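Local coordinates for uncharacterized protein (Thermus thermophilus HB8, PDB 4WVA) that hydrolyses mannosylglycerate to mannose and glycerate, and also cleaves glucosylglycerate, as a GH63 glycoside hydrolase with an (alpha/alpha)6-barrel fold, at residues 25-30 with 391-396; 174-179 with 289-294; 247-252 with 257-262; 282-287 with 308-313. All coordinates share one frame; numbering follows the deposited sequence.

Contact 1 (25-30 with 391-396)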
# COMPACT_ATOMS: atom_id res chain seq x y z
N HIS A 25 -7.96 -3.02 -41.62
CA HIS A 25 -8.29 -3.74 -42.85
C HIS A 25 -7.06 -4.41 -43.45
O HIS A 25 -6.01 -3.78 -43.57
CB HIS A 25 -8.87 -2.78 -43.90
CG HIS A 25 -9.25 -3.46 -45.18
ND1 HIS A 25 -8.43 -3.46 -46.28
CD2 HIS A 25 -10.31 -4.23 -45.50
CE1 HIS A 25 -8.99 -4.17 -47.24
NE2 HIS A 25 -10.14 -4.65 -46.80
N GLY A 26 -7.18 -5.67 -43.82
CA GLY A 26 -6.12 -6.38 -44.53
C GLY A 26 -5.02 -6.88 -43.61
O GLY A 26 -4.77 -8.10 -43.52
N LEU A 27 -4.37 -5.94 -42.92
CA LEU A 27 -3.22 -6.23 -42.05
C LEU A 27 -3.58 -7.14 -40.87
O LEU A 27 -2.84 -8.09 -40.53
CB LEU A 27 -2.64 -4.89 -41.54
CG LEU A 27 -1.50 -4.94 -40.52
CD1 LEU A 27 -0.28 -5.70 -41.02
CD2 LEU A 27 -1.08 -3.52 -40.12
N TYR A 28 -4.71 -6.84 -40.24
CA TYR A 28 -5.18 -7.56 -39.07
C TYR A 28 -6.64 -7.95 -39.24
O TYR A 28 -7.53 -7.38 -38.61
CB TYR A 28 -5.02 -6.67 -37.84
CG TYR A 28 -3.62 -6.21 -37.52
CD1 TYR A 28 -2.58 -7.11 -37.32
CD2 TYR A 28 -3.34 -4.86 -37.36
CE1 TYR A 28 -1.31 -6.70 -36.98
CE2 TYR A 28 -2.07 -4.42 -37.03
CZ TYR A 28 -1.05 -5.34 -36.87
OH TYR A 28 0.19 -4.91 -36.48
N PRO A 29 -6.90 -8.96 -40.09
CA PRO A 29 -8.26 -9.23 -40.58
C PRO A 29 -9.06 -10.19 -39.69
O PRO A 29 -9.87 -11.01 -40.18
CB PRO A 29 -7.98 -9.81 -41.97
CG PRO A 29 -6.74 -10.61 -41.73
CD PRO A 29 -5.90 -9.79 -40.78
N TYR A 30 -8.86 -10.10 -38.37
CA TYR A 30 -9.48 -11.00 -37.43
C TYR A 30 -9.75 -10.18 -36.17
O TYR A 30 -9.58 -8.94 -36.18
CB TYR A 30 -8.56 -12.19 -37.07
CG TYR A 30 -8.13 -13.05 -38.23
CD1 TYR A 30 -9.05 -13.85 -38.89
CD2 TYR A 30 -6.80 -13.09 -38.64
CE1 TYR A 30 -8.66 -14.66 -39.95
CE2 TYR A 30 -6.40 -13.91 -39.70
CZ TYR A 30 -7.36 -14.68 -40.35
OH TYR A 30 -7.00 -15.52 -41.41
N PHE A 391 -5.56 8.16 -38.41
CA PHE A 391 -5.60 7.07 -37.42
C PHE A 391 -4.69 5.96 -37.87
O PHE A 391 -5.06 5.12 -38.68
CB PHE A 391 -7.04 6.63 -37.24
CG PHE A 391 -7.94 7.75 -36.79
CD1 PHE A 391 -7.83 8.27 -35.51
CD2 PHE A 391 -8.85 8.33 -37.67
CE1 PHE A 391 -8.63 9.32 -35.10
CE2 PHE A 391 -9.66 9.39 -37.26
CZ PHE A 391 -9.55 9.88 -35.98
N ARG A 392 -3.48 5.98 -37.32
CA ARG A 392 -2.42 5.07 -37.69
C ARG A 392 -2.06 4.24 -36.47
O ARG A 392 -2.39 4.59 -35.32
CB ARG A 392 -1.18 5.83 -38.16
CG ARG A 392 -1.43 6.68 -39.41
CD ARG A 392 -1.78 5.85 -40.63
NE ARG A 392 -0.74 4.87 -40.99
CZ ARG A 392 0.32 5.11 -41.74
NH1 ARG A 392 0.54 6.32 -42.24
NH2 ARG A 392 1.20 4.14 -41.98
N GLU A 393 -1.37 3.14 -36.73
CA GLU A 393 -0.99 2.21 -35.67
C GLU A 393 0.03 2.86 -34.70
O GLU A 393 -0.06 2.66 -33.47
CB GLU A 393 -0.47 0.91 -36.27
CG GLU A 393 -0.46 -0.28 -35.32
CD GLU A 393 -0.00 -1.57 -35.99
OE1 GLU A 393 0.20 -1.56 -37.23
OE2 GLU A 393 0.13 -2.61 -35.29
N TYR A 394 1.00 3.61 -35.22
CA TYR A 394 1.99 4.28 -34.39
C TYR A 394 2.56 5.45 -35.16
O TYR A 394 2.24 5.62 -36.35
CB TYR A 394 3.09 3.33 -33.89
CG TYR A 394 3.51 2.29 -34.90
CD1 TYR A 394 2.77 1.13 -35.07
CD2 TYR A 394 4.65 2.46 -35.68
CE1 TYR A 394 3.11 0.19 -36.01
CE2 TYR A 394 5.01 1.50 -36.61
CZ TYR A 394 4.23 0.37 -36.76
OH TYR A 394 4.55 -0.62 -37.68
N TYR A 395 3.36 6.25 -34.48
CA TYR A 395 3.83 7.52 -35.02
C TYR A 395 5.28 7.72 -34.67
O TYR A 395 5.72 7.39 -33.58
CB TYR A 395 3.01 8.69 -34.49
CG TYR A 395 1.53 8.56 -34.77
CD1 TYR A 395 0.71 7.81 -33.93
CD2 TYR A 395 0.94 9.16 -35.88
CE1 TYR A 395 -0.64 7.67 -34.17
CE2 TYR A 395 -0.41 9.01 -36.13
CZ TYR A 395 -1.19 8.26 -35.28
OH TYR A 395 -2.54 8.10 -35.52
N ASP A 396 6.04 8.29 -35.61
CA ASP A 396 7.42 8.66 -35.37
C ASP A 396 7.44 9.75 -34.28
O ASP A 396 6.75 10.76 -34.41
CB ASP A 396 8.05 9.15 -36.69
CG ASP A 396 9.52 9.50 -36.57
OD1 ASP A 396 9.90 10.28 -35.68
OD2 ASP A 396 10.31 9.00 -37.40
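Tyr28 OH is gripped from several quarters: it donates a hydrogen bond to OE2 of Glu393 at 2.6 Å and is also hydrogen-bonded to Arg198 NH1 and to the amine of a bound Tris molecule. OE2 receives it on its syn lone pair, the one beside OE1. The carboxylate meets the phenol at its edge, with Glu393 CD in the ring plane and the two planes 86° apart; CE2 of Tyr28 is 3.3 Å from Glu393 OE2. The two side chains arrive from opposite directions, that of Glu393 extended beyond a CG anti to the backbone N (chi1 -161°). Leu27 crosses Glu393 at about a right angle, with Leu27 CD2 3.7 Å from OE1 of Glu393, while Leu27 CG lies 3.5 Å above the plane of the Tyr28 ring, over the centre. This is the catalytic pocket of the (alpha/alpha)6 barrel: by close similarity Glu393 is the proton acceptor, Asp165 the proton donor, and Tyr28 a substrate-binding residue beside Arg198 and Tyr349. A phenylalanine in place of Tyr28 would probably leave Glu393 OE2 without this donor and the Glu393 carboxylate freer to turn. OE1 of Glu393 has its own hydrogen bond, from Gly405 N. Just before this glutamate, Arg392 N bonds to Tyr395 OH at 2.9 Å, and the Arg392 guanidinium reaches the carbonyls of Gly404 and Gly405.

Contact 2 (174-179 with 289-294)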
# COMPACT_ATOMS: atom_id res chain seq x y z
N LEU A 174 14.91 -13.46 -26.62
CA LEU A 174 14.63 -14.08 -27.91
C LEU A 174 15.86 -14.70 -28.54
O LEU A 174 15.73 -15.63 -29.33
CB LEU A 174 14.04 -13.09 -28.89
CG LEU A 174 12.54 -12.94 -28.74
CD1 LEU A 174 12.13 -11.69 -29.50
CD2 LEU A 174 11.78 -14.17 -29.22
N SER A 175 17.04 -14.20 -28.18
CA SER A 175 18.30 -14.74 -28.71
C SER A 175 18.52 -16.22 -28.35
O SER A 175 19.33 -16.90 -29.00
CB SER A 175 19.49 -13.89 -28.25
OG SER A 175 19.76 -14.12 -26.88
N ARG A 176 17.82 -16.72 -27.33
CA ARG A 176 17.92 -18.12 -26.93
C ARG A 176 16.97 -19.07 -27.65
O ARG A 176 17.04 -20.28 -27.45
CB ARG A 176 17.72 -18.26 -25.42
CG ARG A 176 18.65 -17.34 -24.67
CD ARG A 176 18.81 -17.68 -23.21
NE ARG A 176 19.54 -16.57 -22.61
CZ ARG A 176 18.97 -15.52 -22.02
NH1 ARG A 176 17.65 -15.43 -21.88
NH2 ARG A 176 19.75 -14.55 -21.56
N VAL A 177 16.09 -18.54 -28.51
CA VAL A 177 15.11 -19.36 -29.18
C VAL A 177 15.80 -19.97 -30.41
O VAL A 177 16.33 -19.22 -31.22
CB VAL A 177 13.90 -18.52 -29.62
CG1 VAL A 177 12.94 -19.34 -30.47
CG2 VAL A 177 13.21 -17.97 -28.38
N PRO A 178 15.80 -21.31 -30.52
CA PRO A 178 16.50 -21.92 -31.66
C PRO A 178 15.80 -21.64 -32.98
O PRO A 178 14.57 -21.58 -33.01
CB PRO A 178 16.47 -23.42 -31.35
CG PRO A 178 15.41 -23.62 -30.32
CD PRO A 178 15.26 -22.32 -29.58
N VAL A 179 16.57 -21.47 -34.05
CA VAL A 179 16.01 -21.30 -35.39
C VAL A 179 16.53 -22.33 -36.41
O VAL A 179 16.09 -22.32 -37.55
CB VAL A 179 16.24 -19.87 -35.93
CG1 VAL A 179 15.52 -18.84 -35.05
CG2 VAL A 179 17.72 -19.53 -36.04
N LEU A 289 13.27 -14.78 -16.96
CA LEU A 289 13.33 -15.88 -15.99
C LEU A 289 14.20 -17.04 -16.46
O LEU A 289 14.54 -17.91 -15.66
CB LEU A 289 11.95 -16.39 -15.63
CG LEU A 289 10.99 -15.41 -14.94
CD1 LEU A 289 9.71 -16.13 -14.58
CD2 LEU A 289 11.59 -14.76 -13.72
N VAL A 290 14.56 -17.05 -17.74
CA VAL A 290 15.52 -18.05 -18.22
C VAL A 290 16.92 -17.69 -17.73
O VAL A 290 17.61 -18.52 -17.13
CB VAL A 290 15.46 -18.19 -19.76
CG1 VAL A 290 16.61 -19.04 -20.28
CG2 VAL A 290 14.11 -18.75 -20.17
N ALA A 291 17.32 -16.43 -17.93
CA ALA A 291 18.58 -15.90 -17.42
C ALA A 291 18.51 -15.65 -15.91
O ALA A 291 19.53 -15.65 -15.22
CB ALA A 291 18.95 -14.62 -18.13
N GLY A 292 17.30 -15.45 -15.40
CA GLY A 292 17.10 -15.07 -13.99
C GLY A 292 17.57 -13.66 -13.67
O GLY A 292 18.16 -13.42 -12.59
N GLU A 293 17.30 -12.72 -14.58
CA GLU A 293 17.82 -11.35 -14.50
C GLU A 293 16.78 -10.32 -14.90
O GLU A 293 16.04 -10.55 -15.86
CB GLU A 293 18.94 -11.15 -15.51
CG GLU A 293 20.13 -12.04 -15.28
CD GLU A 293 21.17 -11.89 -16.37
OE1 GLU A 293 20.99 -11.09 -17.33
OE2 GLU A 293 22.18 -12.59 -16.26
N PRO A 294 16.80 -9.15 -14.26
CA PRO A 294 16.08 -8.04 -14.86
C PRO A 294 16.59 -7.69 -16.26
O PRO A 294 17.78 -7.79 -16.55
CB PRO A 294 16.33 -6.88 -13.89
CG PRO A 294 16.63 -7.55 -12.60
CD PRO A 294 17.43 -8.76 -12.99
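Arg176 carries its side of the contact alone, laid against Val290 and Ala291. Its CG stands anti to the carbonyl carbon (chi1 -53°), and from CG to NE the chain is extended; the side chains of Arg176 and Val290 slide past each other in opposite directions. CD of Arg176 comes 3.9 Å from Val290 CG1. A turn at the last torsion (chi4 93°) then swings the guanidinium roughly square to the chain. One face of this flat group looks at Ala291 N, and NH2 of Arg176 lies 3.5 Å from the Ala291 methyl, CB; NH1 of Arg176 is 4.1 Å from Val290 CG1. The polar end is held by Asp288, whose OD2 forms a salt bridge with NH1, while its OD1 accepts the backbone N-H of Ala291 and, weakly, that of Val290. The same aspartate faces Gly292 and Glu293 in a G1 beta bulge, where the chain returns from strand 283-288 into strand 293-294 as an antiparallel hairpin, and the arginine, just after helix 171-175, rests on the turn of that hairpin. Glu293 OE1 remains 5.6 Å from Arg176 NH2, without contact; OE2 of Glu293 makes a salt bridge with Arg121 of the second subunit, whose Tyr115 and Arg125 bond to the carbonyls of Gly292 and Ala291.

Contact 3 (247-252 with 257-262)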
# COMPACT_ATOMS: atom_id res chain seq x y z
N ASP A 247 -10.29 -4.05 -10.88
CA ASP A 247 -11.58 -3.77 -11.48
C ASP A 247 -12.54 -4.98 -11.44
O ASP A 247 -13.75 -4.79 -11.26
CB ASP A 247 -11.40 -3.21 -12.89
CG ASP A 247 -10.75 -1.84 -12.88
OD1 ASP A 247 -10.99 -1.10 -11.90
OD2 ASP A 247 -9.98 -1.53 -13.79
N LEU A 248 -12.00 -6.18 -11.59
CA LEU A 248 -12.78 -7.40 -11.45
C LEU A 248 -13.33 -7.58 -10.04
O LEU A 248 -14.47 -8.02 -9.86
CB LEU A 248 -11.96 -8.63 -11.86
CG LEU A 248 -12.75 -9.93 -12.02
CD1 LEU A 248 -13.77 -9.82 -13.15
CD2 LEU A 248 -11.77 -11.06 -12.27
N TYR A 249 -12.51 -7.23 -9.04
CA TYR A 249 -12.94 -7.22 -7.64
C TYR A 249 -14.17 -6.31 -7.48
O TYR A 249 -15.18 -6.69 -6.87
CB TYR A 249 -11.80 -6.73 -6.74
CG TYR A 249 -12.30 -6.40 -5.34
CD1 TYR A 249 -12.37 -7.39 -4.36
CD2 TYR A 249 -12.73 -5.13 -5.02
CE1 TYR A 249 -12.86 -7.11 -3.10
CE2 TYR A 249 -13.23 -4.84 -3.76
CZ TYR A 249 -13.29 -5.84 -2.80
OH TYR A 249 -13.79 -5.53 -1.55
N ALA A 250 -14.10 -5.10 -8.03
CA ALA A 250 -15.20 -4.16 -7.89
C ALA A 250 -16.46 -4.71 -8.53
O ALA A 250 -17.54 -4.66 -7.93
CB ALA A 250 -14.82 -2.81 -8.50
N LEU A 251 -16.33 -5.26 -9.72
CA LEU A 251 -17.47 -5.96 -10.38
C LEU A 251 -18.05 -7.07 -9.51
O LEU A 251 -19.27 -7.15 -9.36
CB LEU A 251 -17.06 -6.56 -11.72
CG LEU A 251 -16.97 -5.59 -12.88
CD1 LEU A 251 -16.14 -6.20 -14.00
CD2 LEU A 251 -18.38 -5.22 -13.36
N ALA A 252 -17.19 -7.91 -8.94
CA ALA A 252 -17.64 -8.98 -8.06
C ALA A 252 -18.48 -8.44 -6.90
O ALA A 252 -19.56 -8.97 -6.60
CB ALA A 252 -16.46 -9.76 -7.51
N GLU A 257 -20.99 -11.29 -5.90
CA GLU A 257 -20.24 -12.54 -6.01
C GLU A 257 -19.09 -12.52 -5.00
O GLU A 257 -18.69 -11.45 -4.55
CB GLU A 257 -19.71 -12.70 -7.43
CG GLU A 257 -20.79 -12.79 -8.48
CD GLU A 257 -21.56 -14.11 -8.40
OE1 GLU A 257 -21.11 -15.01 -7.67
OE2 GLU A 257 -22.62 -14.22 -9.04
N ASP A 258 -18.58 -13.69 -4.62
CA ASP A 258 -17.53 -13.78 -3.59
C ASP A 258 -16.19 -13.50 -4.29
O ASP A 258 -15.81 -14.22 -5.19
CB ASP A 258 -17.56 -15.18 -2.94
CG ASP A 258 -16.51 -15.35 -1.85
OD1 ASP A 258 -16.82 -15.83 -0.72
OD2 ASP A 258 -15.35 -15.03 -2.12
N PRO A 259 -15.49 -12.42 -3.89
CA PRO A 259 -14.23 -12.07 -4.54
C PRO A 259 -12.97 -12.51 -3.80
O PRO A 259 -11.90 -11.98 -4.06
CB PRO A 259 -14.27 -10.53 -4.56
CG PRO A 259 -15.15 -10.15 -3.42
CD PRO A 259 -15.87 -11.38 -2.91
N TYR A 260 -13.08 -13.48 -2.88
CA TYR A 260 -11.97 -13.84 -2.00
C TYR A 260 -10.75 -14.23 -2.85
O TYR A 260 -9.64 -13.80 -2.54
CB TYR A 260 -12.39 -15.00 -1.08
CG TYR A 260 -11.54 -15.26 0.14
CD1 TYR A 260 -10.71 -16.39 0.22
CD2 TYR A 260 -11.61 -14.42 1.25
CE1 TYR A 260 -9.96 -16.65 1.36
CE2 TYR A 260 -10.86 -14.68 2.39
CZ TYR A 260 -10.04 -15.79 2.44
OH TYR A 260 -9.30 -16.04 3.58
N GLU A 261 -10.99 -14.99 -3.91
CA GLU A 261 -9.95 -15.46 -4.83
C GLU A 261 -9.22 -14.28 -5.48
O GLU A 261 -7.99 -14.22 -5.54
CB GLU A 261 -10.60 -16.32 -5.91
CG GLU A 261 -9.63 -17.11 -6.77
CD GLU A 261 -10.32 -18.07 -7.72
OE1 GLU A 261 -9.60 -18.87 -8.37
OE2 GLU A 261 -11.56 -18.04 -7.86
N ILE A 262 -10.01 -13.33 -5.94
CA ILE A 262 -9.49 -12.13 -6.61
C ILE A 262 -8.66 -11.28 -5.63
O ILE A 262 -7.63 -10.72 -6.00
CB ILE A 262 -10.64 -11.27 -7.18
CG1 ILE A 262 -11.54 -12.08 -8.12
CG2 ILE A 262 -10.07 -10.08 -7.95
CD1 ILE A 262 -12.87 -11.40 -8.38
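Ile262 and Pro259 press into the side of helix 235-254, filling the space against Leu248, Tyr249 and Ala252. The two branches of Ile262 part company: CG2, anti to the backbone N, reaches Tyr249 CB at 4.0 Å, whereas CD1, on the branch anti to the carbonyl carbon (chi1 -55°), meets Leu248 CG at 3.9 Å and also touches the Ala252 methyl. Leu248 and Ile262 cross at about a right angle. Pro259 CB lies 3.8 Å from Ala252 CB and 3.7 Å from Tyr249 CD1, the proline and tyrosine side chains crossing at a slant. Beside this apolar patch a single backbone bond ties the two segments: Glu257 N donates to Ala252 O at 2.8 Å, nearly straight at 171°, the donor tilted from the carbonyl plane. In the next shell, Asp258 OD2 accepts from Tyr260 N at 2.9 Å, an Asx turn that spans Pro259 at the N-cap of helix 260-275. OD1 of Asp258 forms a salt bridge with Arg150 of the third subunit. Tyr249 OH is hydrogen-bonded to Thr151 O of that subunit, so an alanine at Tyr249 would probably open a gap beside Pro259 and leave this carbonyl without its hydroxyl mate. The contact closes the short turn between two consecutive helices, 235-254 and 260-275; helix 121-146 covers Leu248 and Ala252 through Phe132, and helix 107-117 packs on Leu251.

Contact 4 (282-287 with 308-313)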
# COMPACT_ATOMS: atom_id res chain seq x y z
N GLY A 282 15.90 3.79 -11.59
CA GLY A 282 14.72 4.59 -11.38
C GLY A 282 13.63 4.28 -12.39
O GLY A 282 13.04 5.17 -13.00
N PHE A 283 13.35 3.00 -12.57
CA PHE A 283 12.38 2.56 -13.57
C PHE A 283 11.94 1.13 -13.30
O PHE A 283 12.60 0.42 -12.56
CB PHE A 283 13.04 2.64 -14.95
CG PHE A 283 12.07 2.92 -16.05
CD1 PHE A 283 11.51 4.18 -16.18
CD2 PHE A 283 11.70 1.93 -16.95
CE1 PHE A 283 10.59 4.45 -17.18
CE2 PHE A 283 10.80 2.20 -17.96
CZ PHE A 283 10.25 3.47 -18.09
N TYR A 284 10.80 0.74 -13.87
CA TYR A 284 10.33 -0.64 -13.78
C TYR A 284 10.85 -1.44 -14.97
O TYR A 284 10.70 -1.01 -16.12
CB TYR A 284 8.81 -0.72 -13.80
CG TYR A 284 8.09 -0.19 -12.56
CD1 TYR A 284 7.84 -1.01 -11.49
CD2 TYR A 284 7.62 1.12 -12.51
CE1 TYR A 284 7.13 -0.56 -10.38
CE2 TYR A 284 6.93 1.59 -11.41
CZ TYR A 284 6.69 0.75 -10.34
OH TYR A 284 6.00 1.24 -9.25
N PHE A 285 11.41 -2.61 -14.68
CA PHE A 285 11.91 -3.51 -15.72
C PHE A 285 11.11 -4.79 -15.78
O PHE A 285 10.68 -5.32 -14.76
CB PHE A 285 13.37 -3.91 -15.44
CG PHE A 285 14.37 -2.79 -15.62
CD1 PHE A 285 14.23 -1.84 -16.61
CD2 PHE A 285 15.49 -2.72 -14.79
CE1 PHE A 285 15.18 -0.83 -16.77
CE2 PHE A 285 16.43 -1.71 -14.94
CZ PHE A 285 16.26 -0.76 -15.93
N SER A 286 10.96 -5.33 -16.99
CA SER A 286 10.56 -6.72 -17.14
C SER A 286 11.74 -7.62 -16.72
O SER A 286 12.90 -7.17 -16.68
CB SER A 286 10.18 -6.99 -18.60
OG SER A 286 9.05 -6.21 -18.99
N TRP A 287 11.42 -8.87 -16.38
CA TRP A 287 12.39 -9.85 -15.94
C TRP A 287 12.47 -11.05 -16.87
O TRP A 287 11.46 -11.58 -17.33
CB TRP A 287 12.08 -10.32 -14.53
CG TRP A 287 12.29 -9.33 -13.44
CD1 TRP A 287 12.82 -8.08 -13.53
CD2 TRP A 287 12.00 -9.55 -12.06
NE1 TRP A 287 12.87 -7.50 -12.28
CE2 TRP A 287 12.37 -8.39 -11.37
CE3 TRP A 287 11.44 -10.61 -11.35
CZ2 TRP A 287 12.22 -8.26 -9.99
CZ3 TRP A 287 11.29 -10.48 -9.98
CH2 TRP A 287 11.67 -9.31 -9.32
N ALA A 308 -1.86 0.58 -13.02
CA ALA A 308 -2.21 -0.41 -12.00
C ALA A 308 -2.53 0.23 -10.63
O ALA A 308 -3.33 -0.30 -9.87
CB ALA A 308 -1.08 -1.43 -11.85
N GLY A 309 -1.88 1.34 -10.32
CA GLY A 309 -2.10 2.04 -9.06
C GLY A 309 -1.30 1.48 -7.88
O GLY A 309 -1.69 1.68 -6.72
N THR A 310 -0.19 0.81 -8.18
CA THR A 310 0.67 0.20 -7.14
C THR A 310 1.79 1.09 -6.56
O THR A 310 2.12 0.95 -5.38
CB THR A 310 1.31 -1.13 -7.65
OG1 THR A 310 2.23 -0.89 -8.72
CG2 THR A 310 0.25 -2.10 -8.10
N PRO A 311 2.40 1.99 -7.36
CA PRO A 311 3.51 2.73 -6.74
C PRO A 311 3.05 3.72 -5.69
O PRO A 311 1.89 4.15 -5.72
CB PRO A 311 4.11 3.53 -7.90
CG PRO A 311 3.19 3.43 -9.01
CD PRO A 311 2.32 2.23 -8.81
N HIS A 312 3.95 4.09 -4.80
CA HIS A 312 3.75 5.29 -4.02
C HIS A 312 4.09 6.52 -4.86
O HIS A 312 4.65 6.43 -5.94
CB HIS A 312 4.50 5.27 -2.66
CG HIS A 312 5.99 5.11 -2.75
ND1 HIS A 312 6.81 6.04 -3.33
CD2 HIS A 312 6.80 4.15 -2.25
CE1 HIS A 312 8.07 5.65 -3.22
NE2 HIS A 312 8.10 4.51 -2.57
N GLN A 313 3.68 7.67 -4.36
CA GLN A 313 3.81 8.93 -5.07
C GLN A 313 5.23 9.30 -5.44
O GLN A 313 5.46 9.90 -6.48
CB GLN A 313 3.25 10.03 -4.18
CG GLN A 313 3.12 11.39 -4.84
CD GLN A 313 2.08 11.42 -5.91
OE1 GLN A 313 2.00 12.37 -6.68
NE2 GLN A 313 1.20 10.41 -5.93
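Tyr284, whose CB points toward the 308-313 segment, meets Pro311 with its hydroxyl. At CB the chain turns so that CG is anti to the carbonyl carbon and beside the backbone N (chi1 -70°), and chi2 of -88° sets the ring plane nearly perpendicular to the plane of CA, CB and CG. Trp277 packs edge-to-face with the ring, and the Tyr284 side chain also touches Leu319 and Arg315 of helix 313-327 and Val235. Across the contact the touching is left to the tip. There OH meets the pyrrolidine ring at three carbons in a row: CB of Pro311 at 3.3 Å, CG of Pro311 at 3.6 Å and CD of Pro311 at 3.8 Å, the two side chains crossing at about a right angle. The hydroxyl finds its polar partner in Glu274 OE2, to which it is hydrogen-bonded. Thr310 OG1 bonds to the same oxygen, so one carboxylate oxygen joins both segments although Tyr284 OH and Thr310 OG1 stay 4.4 Å apart. Beyond the proline, Pro311 O is hydrogen-bonded to Tyr369 OH of the same chain, and His312, the N-cap of helix 313-327, stacks on the Tyr369 ring of the second subunit. The contact joins a small antiparallel sheet, whose strand 283-288 begins at a G1 beta bulge of Gly282 and Phe283 facing Asp278, to a link between helices in an (alpha/alpha)6-barrel protein.

How the contacts relate
Contact 1 alone lies at the catalytic site, with the bound Tris about 3 Å from the Glu393 side chain; its two segments, 361 residues apart in the chain, enclose the other three contacts in sequence. Contacts 3 and 4 lie across the chain's centre from it, 35 and 29 Å away between centres. Contacts 2 and 4 share a sheet: strands 283-288 and 293-294 are neighbours, and Pro294 CA packs on Trp287 CD1 at 3.5 Å. Both touch the second subunit; contact 3 meets the third, which contact 4 also reaches through Gln313. Contacts 3 and 4 follow in series, their nearest atoms about 8 Å apart; helix 260-275, which starts in contact 3, supplies Glu274 to contact 4.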